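PDB 6RY0: mannan endo-1,6-alpha-mannosidase from Chaetomium thermophilum, which probably cleaves alpha-1,6-mannosidic linkages and is linked, as a family 76 transglycosidase, to the transfer of GPI-anchored glycoproteins into the fungal cell wall. Local coordinates for residues A[232-244]-A[255-267]. Residues are numbered along the deposited sequence; the frame is centred on the assembly and turned at random. Where two conformers were deposited one is given.
Sequences VGYIDHETWAVYD and INRAQFSYNAALL
Gly233 meets Ile255 where helix 216-231 ends in a Schellman motif. Gly233 O lies 3.5 Å from Ile255 CD1. The positive phi of Gly233 (88°) suits a glycine, since a CB would crowd the carbonyl O of Val232. Ile255 CG1 also reaches the edge of the Tyr234 ring. Ile235 and Leu267 come tip to tip, apolar on apolar. Leu267 CD1 also touches Val242 CG1, which stands anti to the backbone N (chi1 180°). The other branch of Val242, CG2, rests on Ala264 CB at 3.8 Å. Val242 thus sits on the first turns of helix 261-278.

Tyr243 comes next, and Arg257 lies over one face of its ring. Arg257 CG stands 3.8 Å from the ring centroid, a CH-pi contact. The guanidinium is farther out, so any cation-pi attraction is weak. Ile255 CG2 packs on Tyr243 CB. The Tyr243 OH donates to Asp236 OD2 at 2.6 Å, within the same loop. A leucine in place of Tyr243 would probably leave Asp236 OD2 without this donor and Arg257 without an aromatic face.

Asp244 N donates to Asn256 O at 2.9 Å, the direct hydrogen bond between the two segments. The Asp244 side chain lies beside that of Asn256, and both bond to Tyr193 OH. Asp244 CG is anti to the backbone N (chi1 -164°), which carries Asp244 OD1 to the edge of the Phe260 ring, 3.3 Å from Phe260 CD2.

Phe260 is the N-cap of helix 261-278. Two waters join Val242 O to this helix start: one also bonds Phe260 O, the other Ala258 O, Phe260 N and Asn263 ND2. A further water links Asp244 to Asn263 ND2. The chemistry is therefore mixed: apolar side chains seat the loop on the helix, one direct backbone bond ties it to the residues ahead of the helix, and waters serve the polar groups at the helix start.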
ATOM      1  N   VAL A 232       3.229  19.281 -11.586  1.00  8.32           N
ATOM      2  CA  VAL A 232       3.113  20.076 -10.374  1.00  8.84           C
ATOM      3  C   VAL A 232       4.429  20.049  -9.588  1.00  9.73           C
ATOM      4  O   VAL A 232       4.633  20.852  -8.690  1.00 12.89           O
ATOM      5  CB  VAL A 232       1.920  19.583  -9.503  1.00  8.87           C
ATOM      6  CG1 VAL A 232       2.199  18.231  -8.887  1.00  9.04           C
ATOM      7  CG2 VAL A 232       1.509  20.586  -8.459  1.00  9.79           C
ATOM      8  N   GLY A 233       5.350  19.133  -9.916  1.00  8.61           N
ATOM      9  CA  GLY A 233       6.652  19.121  -9.299  1.00  8.91           C
ATOM     10  C   GLY A 233       6.725  18.323  -8.017  1.00  8.00           C
ATOM     11  O   GLY A 233       7.719  18.401  -7.304  1.00  8.24           O
ATOM     12  N   TYR A 234       5.720  17.496  -7.745  1.00  7.49           N
ATOM     13  CA  TYR A 234       5.819  16.557  -6.642  1.00  7.41           C
ATOM     14  C   TYR A 234       6.851  15.482  -6.966  1.00  7.42           C
ATOM     15  O   TYR A 234       7.439  14.910  -6.043  1.00  8.64           O
ATOM     16  CB  TYR A 234       4.482  15.949  -6.254  1.00  7.85           C
ATOM     17  CG  TYR A 234       3.426  16.906  -5.753  1.00  7.91           C
ATOM     18  CD1 TYR A 234       3.658  18.270  -5.523  1.00  8.03           C
ATOM     19  CD2 TYR A 234       2.152  16.450  -5.562  1.00  8.40           C
ATOM     20  CE1 TYR A 234       2.642  19.101  -5.120  1.00  8.76           C
ATOM     21  CE2 TYR A 234       1.120  17.277  -5.172  1.00  8.71           C
ATOM     22  CZ  TYR A 234       1.358  18.617  -4.950  1.00  8.59           C
ATOM     23  OH  TYR A 234       0.348  19.505  -4.617  1.00 10.06           O
ATOM     24  N   ILE A 235       7.055  15.178  -8.243  1.00  7.23           N
ATOM     25  CA  ILE A 235       8.203  14.421  -8.707  1.00  7.02           C
ATOM     26  C   ILE A 235       9.231  15.455  -9.128  1.00  7.08           C
ATOM     27  O   ILE A 235       8.960  16.284  -9.992  1.00  8.21           O
ATOM     28  CB  ILE A 235       7.870  13.520  -9.879  1.00  7.81           C
ATOM     29  CG1 ILE A 235       6.733  12.559  -9.543  1.00  8.40           C
ATOM     30  CG2 ILE A 235       9.130  12.785 -10.334  1.00  8.72           C
ATOM     31  CD1 ILE A 235       6.177  11.841 -10.771  1.00  9.25           C
ATOM     32  N   ASP A 236      10.422  15.398  -8.517  1.00  7.56           N
ATOM     33  CA  ASP A 236      11.474  16.357  -8.838  1.00  8.01           C
ATOM     34  C   ASP A 236      11.986  16.087 -10.248  1.00  8.05           C
ATOM     35  O   ASP A 236      12.417  14.966 -10.544  1.00  8.45           O
ATOM     36  CB  ASP A 236      12.590  16.237  -7.791  1.00  8.32           C
ATOM     37  CG  ASP A 236      13.573  17.360  -7.899  1.00  9.11           C
ATOM     38  OD1 ASP A 236      14.320  17.430  -8.905  1.00  9.61           O
ATOM     39  OD2 ASP A 236      13.630  18.204  -6.989  1.00 11.20           O
ATOM     40  N   HIS A 237      11.975  17.095 -11.116  1.00  8.16           N
ATOM     41  CA  HIS A 237      12.357  16.892 -12.499  1.00  8.77           C
ATOM     42  C   HIS A 237      13.835  16.605 -12.676  1.00  9.75           C
ATOM     43  O   HIS A 237      14.221  16.102 -13.717  1.00 12.20           O
ATOM     44  CB  HIS A 237      12.033  18.138 -13.326  1.00  9.10           C
ATOM     45  CG  HIS A 237      10.577  18.400 -13.471  1.00  8.67           C
ATOM     46  ND1 HIS A 237      10.070  19.170 -14.498  1.00  8.85           N
ATOM     47  CD2 HIS A 237       9.507  17.967 -12.759  1.00  8.56           C
ATOM     48  CE1 HIS A 237       8.751  19.204 -14.399  1.00  9.22           C
ATOM     49  NE2 HIS A 237       8.384  18.502 -13.349  1.00  9.01           N
ATOM     50  N   GLU A 238      14.655  16.958 -11.696  0.84  8.54           N
ATOM     51  CA  GLU A 238      16.083  16.721 -11.749  0.84  8.92           C
ATOM     52  C   GLU A 238      16.459  15.400 -11.085  0.84  8.38           C
ATOM     53  O   GLU A 238      17.192  14.589 -11.633  0.84  9.63           O
ATOM     54  CB  GLU A 238      16.836  17.889 -11.092  0.84 10.62           C
ATOM     55  CG  GLU A 238      18.338  17.634 -10.956  0.84 14.03           C
ATOM     56  CD  GLU A 238      19.068  18.664 -10.096  0.84 16.95           C
ATOM     57  OE1 GLU A 238      18.444  19.626  -9.576  0.84 20.96           O
ATOM     58  OE2 GLU A 238      20.283  18.503  -9.911  0.84 17.41           O
ATOM     59  N   THR A 239      15.962  15.187  -9.878  1.00  8.38           N
ATOM     60  CA  THR A 239      16.434  14.069  -9.043  1.00  8.44           C
ATOM     61  C   THR A 239      15.455  12.902  -8.951  1.00  7.87           C
ATOM     62  O   THR A 239      15.839  11.832  -8.464  1.00  7.90           O
ATOM     63  CB  THR A 239      16.724  14.527  -7.605  1.00  8.41           C
ATOM     64  OG1 THR A 239      15.452  14.825  -7.007  1.00  8.53           O
ATOM     65  CG2 THR A 239      17.629  15.748  -7.585  1.00 10.14           C
ATOM     66  N   TRP A 240      14.208  13.113  -9.334  1.00  7.38           N
ATOM     67  CA  TRP A 240      13.176  12.095  -9.211  1.00  7.26           C
ATOM     68  C   TRP A 240      12.889  11.697  -7.772  1.00  7.62           C
ATOM     69  O   TRP A 240      12.228  10.687  -7.538  1.00  8.52           O
ATOM     70  CB  TRP A 240      13.409  10.905 -10.148  1.00  8.31           C
ATOM     71  CG  TRP A 240      13.158  11.313 -11.573  1.00  8.72           C
ATOM     72  CD1 TRP A 240      13.887  12.172 -12.350  1.00 10.01           C
ATOM     73  CD2 TRP A 240      12.019  10.979 -12.361  1.00  9.27           C
ATOM     74  NE1 TRP A 240      13.285  12.360 -13.566  1.00 11.29           N
ATOM     75  CE2 TRP A 240      12.141  11.631 -13.596  1.00 10.86           C
ATOM     76  CE3 TRP A 240      10.898  10.185 -12.139  1.00 11.15           C
ATOM     77  CZ2 TRP A 240      11.194  11.498 -14.614  1.00 13.17           C
ATOM     78  CZ3 TRP A 240       9.957  10.073 -13.151  1.00 13.12           C
ATOM     79  CH2 TRP A 240      10.125  10.720 -14.366  1.00 14.12           C
ATOM     80  N   ALA A 241      13.300  12.522  -6.816  1.00  7.62           N
ATOM     81  CA  ALA A 241      12.696  12.499  -5.503  1.00  7.58           C
ATOM     82  C   ALA A 241      11.194  12.719  -5.624  1.00  7.02           C
ATOM     83  O   ALA A 241      10.729  13.376  -6.551  1.00  7.91           O
ATOM     84  CB  ALA A 241      13.291  13.593  -4.635  1.00  8.58           C
ATOM     85  N   VAL A 242      10.452  12.205  -4.652  1.00  6.95           N
ATOM     86  CA  VAL A 242       9.001  12.305  -4.652  1.00  6.93           C
ATOM     87  C   VAL A 242       8.541  12.928  -3.343  1.00  6.71           C
ATOM     88  O   VAL A 242       8.667  12.337  -2.251  1.00  7.43           O
ATOM     89  CB  VAL A 242       8.337  10.944  -4.907  1.00  7.05           C
ATOM     90  CG1 VAL A 242       6.811  11.095  -4.897  1.00  7.56           C
ATOM     91  CG2 VAL A 242       8.809  10.357  -6.238  1.00  7.32           C
ATOM     92  N   TYR A 243       8.089  14.167  -3.445  1.00  6.92           N
ATOM     93  CA  TYR A 243       7.706  14.987  -2.319  1.00  7.43           C
ATOM     94  C   TYR A 243       6.261  14.689  -1.884  1.00  7.53           C
ATOM     95  O   TYR A 243       5.580  13.860  -2.464  1.00  7.85           O
ATOM     96  CB  TYR A 243       7.881  16.462  -2.715  1.00  7.93           C
ATOM     97  CG  TYR A 243       9.292  16.772  -3.192  1.00  7.99           C
ATOM     98  CD1 TYR A 243      10.391  16.418  -2.436  1.00  8.62           C
ATOM     99  CD2 TYR A 243       9.493  17.393  -4.409  1.00  8.51           C
ATOM    100  CE1 TYR A 243      11.670  16.696  -2.875  1.00  9.69           C
ATOM    101  CE2 TYR A 243      10.763  17.670  -4.864  1.00  9.44           C
ATOM    102  CZ  TYR A 243      11.869  17.310  -4.085  1.00  9.74           C
ATOM    103  OH  TYR A 243      13.165  17.567  -4.487  1.00 10.97           O
ATOM    104  N   ASP A 244       5.835  15.357  -0.832  1.00  8.14           N
ATOM    105  CA  ASP A 244       4.606  14.964  -0.157  1.00  8.58           C
ATOM    106  C   ASP A 244       3.336  15.621  -0.694  1.00  8.26           C
ATOM    107  O   ASP A 244       2.300  14.970  -0.731  1.00  9.07           O
ATOM    108  CB  ASP A 244       4.714  15.217   1.352  1.00  9.29           C
ATOM    109  CG  ASP A 244       3.635  14.480   2.110  1.00 10.98           C
ATOM    110  OD1 ASP A 244       3.755  13.225   2.150  1.00 12.60           O
ATOM    111  OD2 ASP A 244       2.660  15.097   2.603  1.00 12.57           O
ATOM    112  N   ILE A 255       5.448  23.327  -1.835  1.00 12.61           N
ATOM    113  CA  ILE A 255       5.664  21.881  -1.778  1.00 12.26           C
ATOM    114  C   ILE A 255       6.267  21.509  -0.424  1.00 12.21           C
ATOM    115  O   ILE A 255       7.279  22.053   0.010  1.00 12.95           O
ATOM    116  CB  ILE A 255       6.552  21.391  -2.918  1.00 13.55           C
ATOM    117  CG1 ILE A 255       5.837  21.593  -4.250  1.00 15.45           C
ATOM    118  CG2 ILE A 255       6.872  19.915  -2.755  1.00 13.58           C
ATOM    119  CD1 ILE A 255       6.701  21.250  -5.460  1.00 17.02           C
ATOM    120  N   ASN A 256       5.630  20.548   0.223  1.00 12.11           N
ATOM    121  CA  ASN A 256       6.179  19.875   1.388  1.00 11.94           C
ATOM    122  C   ASN A 256       7.151  18.838   0.869  1.00 10.73           C
ATOM    123  O   ASN A 256       6.738  17.841   0.279  1.00 10.28           O
ATOM    124  CB  ASN A 256       5.030  19.267   2.182  1.00 13.72           C
ATOM    125  CG  ASN A 256       5.486  18.423   3.309  1.00 15.37           C
ATOM    126  OD1 ASN A 256       6.674  18.247   3.530  1.00 15.11           O
ATOM    127  ND2 ASN A 256       4.520  17.856   4.038  1.00 18.27           N
ATOM    128  N   ARG A 257       8.445  19.100   1.062  1.00 10.99           N
ATOM    129  CA  ARG A 257       9.481  18.273   0.464  0.63 10.73           C
ATOM    130  C   ARG A 257       9.868  17.057   1.315  1.00 10.00           C
ATOM    131  O   ARG A 257      10.833  16.372   1.004  1.00 10.31           O
ATOM    132  CB  ARG A 257      10.688  19.099  -0.038  0.63 12.79           C
ATOM    133  CG  ARG A 257      10.340  19.979  -1.300  0.63 14.56           C
ATOM    134  CD  ARG A 257      11.542  20.746  -1.884  0.63 16.53           C
ATOM    135  NE  ARG A 257      11.165  21.503  -3.090  0.63 18.72           N
ATOM    136  CZ  ARG A 257      10.561  22.688  -3.083  0.63 21.11           C
ATOM    137  NH1 ARG A 257      10.257  23.274  -1.932  0.63 22.55           N
ATOM    138  NH2 ARG A 257      10.238  23.286  -4.228  0.63 21.74           N
ATOM    139  N   ALA A 258       9.072  16.743   2.338  1.00  9.93           N
ATOM    140  CA  ALA A 258       9.282  15.475   3.033  1.00 10.25           C
ATOM    141  C   ALA A 258       9.148  14.335   2.032  1.00  8.87           C
ATOM    142  O   ALA A 258       8.207  14.285   1.249  1.00  9.50           O
ATOM    143  CB  ALA A 258       8.268  15.285   4.156  1.00 11.48           C
ATOM    144  N   GLN A 259      10.083  13.409   2.111  1.00  8.21           N
ATOM    145  CA  GLN A 259      10.191  12.240   1.230  1.00  7.87           C
ATOM    146  C   GLN A 259       9.859  10.972   2.001  1.00  7.56           C
ATOM    147  O   GLN A 259      10.722  10.393   2.661  1.00  8.72           O
ATOM    148  CB  GLN A 259      11.577  12.148   0.630  1.00  8.26           C
ATOM    149  CG  GLN A 259      11.896  13.269  -0.360  1.00  8.52           C
ATOM    150  CD  GLN A 259      13.319  13.148  -0.871  1.00 10.00           C
ATOM    151  OE1 GLN A 259      13.659  12.134  -1.541  1.00 11.30           O
ATOM    152  NE2 GLN A 259      14.124  14.107  -0.603  1.00 10.77           N
ATOM    153  N   PHE A 260       8.598  10.541   1.917  1.00  7.54           N
ATOM    154  CA  PHE A 260       8.174   9.306   2.544  1.00  7.48           C
ATOM    155  C   PHE A 260       8.359   8.159   1.562  1.00  7.18           C
ATOM    156  O   PHE A 260       8.010   8.272   0.369  1.00  7.68           O
ATOM    157  CB  PHE A 260       6.727   9.396   3.021  1.00  8.30           C
ATOM    158  CG  PHE A 260       6.547  10.369   4.149  1.00  9.19           C
ATOM    159  CD1 PHE A 260       6.928  10.013   5.424  1.00 10.40           C
ATOM    160  CD2 PHE A 260       6.058  11.636   3.938  1.00 10.97           C
ATOM    161  CE1 PHE A 260       6.814  10.901   6.461  1.00 12.52           C
ATOM    162  CE2 PHE A 260       5.944  12.541   4.984  1.00 13.17           C
ATOM    163  CZ  PHE A 260       6.324  12.169   6.230  1.00 13.48           C
ATOM    164  N   SER A 261       8.874   7.041   2.064  1.00  6.99           N
ATOM    165  CA  SER A 261       9.278   5.951   1.195  1.00  7.33           C
ATOM    166  C   SER A 261       8.133   5.440   0.334  1.00  7.78           C
ATOM    167  O   SER A 261       8.323   5.122  -0.849  1.00  8.19           O
ATOM    168  CB  SER A 261       9.842   4.825   2.048  1.00  7.73           C
ATOM    169  OG  SER A 261       8.865   4.230   2.874  1.00  7.54           O
ATOM    170  N   TYR A 262       6.944   5.357   0.913  1.00  8.10           N
ATOM    171  CA  TYR A 262       5.825   4.740   0.195  1.00  8.68           C
ATOM    172  C   TYR A 262       5.364   5.576  -0.985  1.00  7.49           C
ATOM    173  O   TYR A 262       4.729   5.029  -1.875  1.00  7.93           O
ATOM    174  CB  TYR A 262       4.660   4.382   1.138  1.00 11.11           C
ATOM    175  CG  TYR A 262       3.732   5.497   1.613  1.00 12.33           C
ATOM    176  CD1 TYR A 262       4.169   6.808   1.834  1.00 13.09           C
ATOM    177  CD2 TYR A 262       2.404   5.217   1.861  1.00 14.16           C
ATOM    178  CE1 TYR A 262       3.317   7.800   2.291  1.00 14.89           C
ATOM    179  CE2 TYR A 262       1.556   6.219   2.336  1.00 15.05           C
ATOM    180  CZ  TYR A 262       2.008   7.516   2.528  1.00 15.77           C
ATOM    181  OH  TYR A 262       1.178   8.520   2.963  1.00 18.07           O
ATOM    182  N   ASN A 263       5.614   6.872  -0.991  1.00  7.21           N
ATOM    183  CA  ASN A 263       5.216   7.695  -2.128  1.00  7.35           C
ATOM    184  C   ASN A 263       6.025   7.362  -3.362  1.00  6.89           C
ATOM    185  O   ASN A 263       5.477   7.026  -4.425  1.00  6.97           O
ATOM    186  CB  ASN A 263       5.322   9.196  -1.793  1.00  7.58           C
ATOM    187  CG  ASN A 263       4.096   9.734  -1.123  1.00  8.74           C
ATOM    188  OD1 ASN A 263       2.985   9.269  -1.391  1.00 10.05           O
ATOM    189  ND2 ASN A 263       4.263  10.759  -0.293  1.00  9.26           N
ATOM    190  N   ALA A 264       7.339   7.392  -3.257  1.00  7.50           N
ATOM    191  CA  ALA A 264       8.173   7.020  -4.400  1.00  7.10           C
ATOM    192  C   ALA A 264       7.936   5.569  -4.777  1.00  6.59           C
ATOM    193  O   ALA A 264       7.870   5.236  -5.964  1.00  6.77           O
ATOM    194  CB  ALA A 264       9.653   7.284  -4.118  1.00  8.02           C
ATOM    195  N   ALA A 265       7.834   4.676  -3.799  1.00  6.22           N
ATOM    196  CA  ALA A 265       7.678   3.268  -4.127  1.00  6.69           C
ATOM    197  C   ALA A 265       6.341   2.990  -4.816  1.00  6.04           C
ATOM    198  O   ALA A 265       6.289   2.128  -5.704  1.00  6.18           O
ATOM    199  CB  ALA A 265       7.818   2.386  -2.879  1.00  7.52           C
ATOM    200  N   LEU A 266       5.265   3.673  -4.435  1.00  5.99           N
ATOM    201  CA  LEU A 266       3.989   3.439  -5.076  1.00  5.83           C
ATOM    202  C   LEU A 266       4.028   3.930  -6.519  1.00  5.85           C
ATOM    203  O   LEU A 266       3.464   3.304  -7.410  1.00  6.24           O
ATOM    204  CB  LEU A 266       2.853   4.099  -4.280  1.00  6.04           C
ATOM    205  CG  LEU A 266       1.445   3.721  -4.755  1.00  6.40           C
ATOM    206  CD1 LEU A 266       1.264   2.227  -4.915  1.00  6.49           C
ATOM    207  CD2 LEU A 266       0.443   4.256  -3.758  1.00  7.13           C
ATOM    208  N   LEU A 267       4.660   5.079  -6.771  1.00  5.91           N
ATOM    209  CA  LEU A 267       4.811   5.541  -8.137  1.00  5.73           C
ATOM    210  C   LEU A 267       5.660   4.572  -8.953  1.00  5.97           C
ATOM    211  O   LEU A 267       5.349   4.317 -10.120  1.00  6.30           O
ATOM    212  CB  LEU A 267       5.379   6.941  -8.192  1.00  6.57           C
ATOM    213  CG  LEU A 267       4.475   8.037  -7.610  1.00  6.75           C
ATOM    214  CD1 LEU A 267       5.109   9.393  -7.816  1.00  7.61           C
ATOM    215  CD2 LEU A 267       3.097   8.001  -8.183  1.00  7.25           C
TER
HETATM  216  O   HOH W   1       9.185   9.709  -1.633  1.00  8.54           O
HETATM  217  O   HOH W   2       6.965  12.111   0.025  1.00  9.02           O
HETATM  218  O   HOH W   3       1.604  12.364   0.061  1.00  9.63           O
HETATM  219  O   HOH W   4       1.797  11.590   2.894  1.00 35.41           O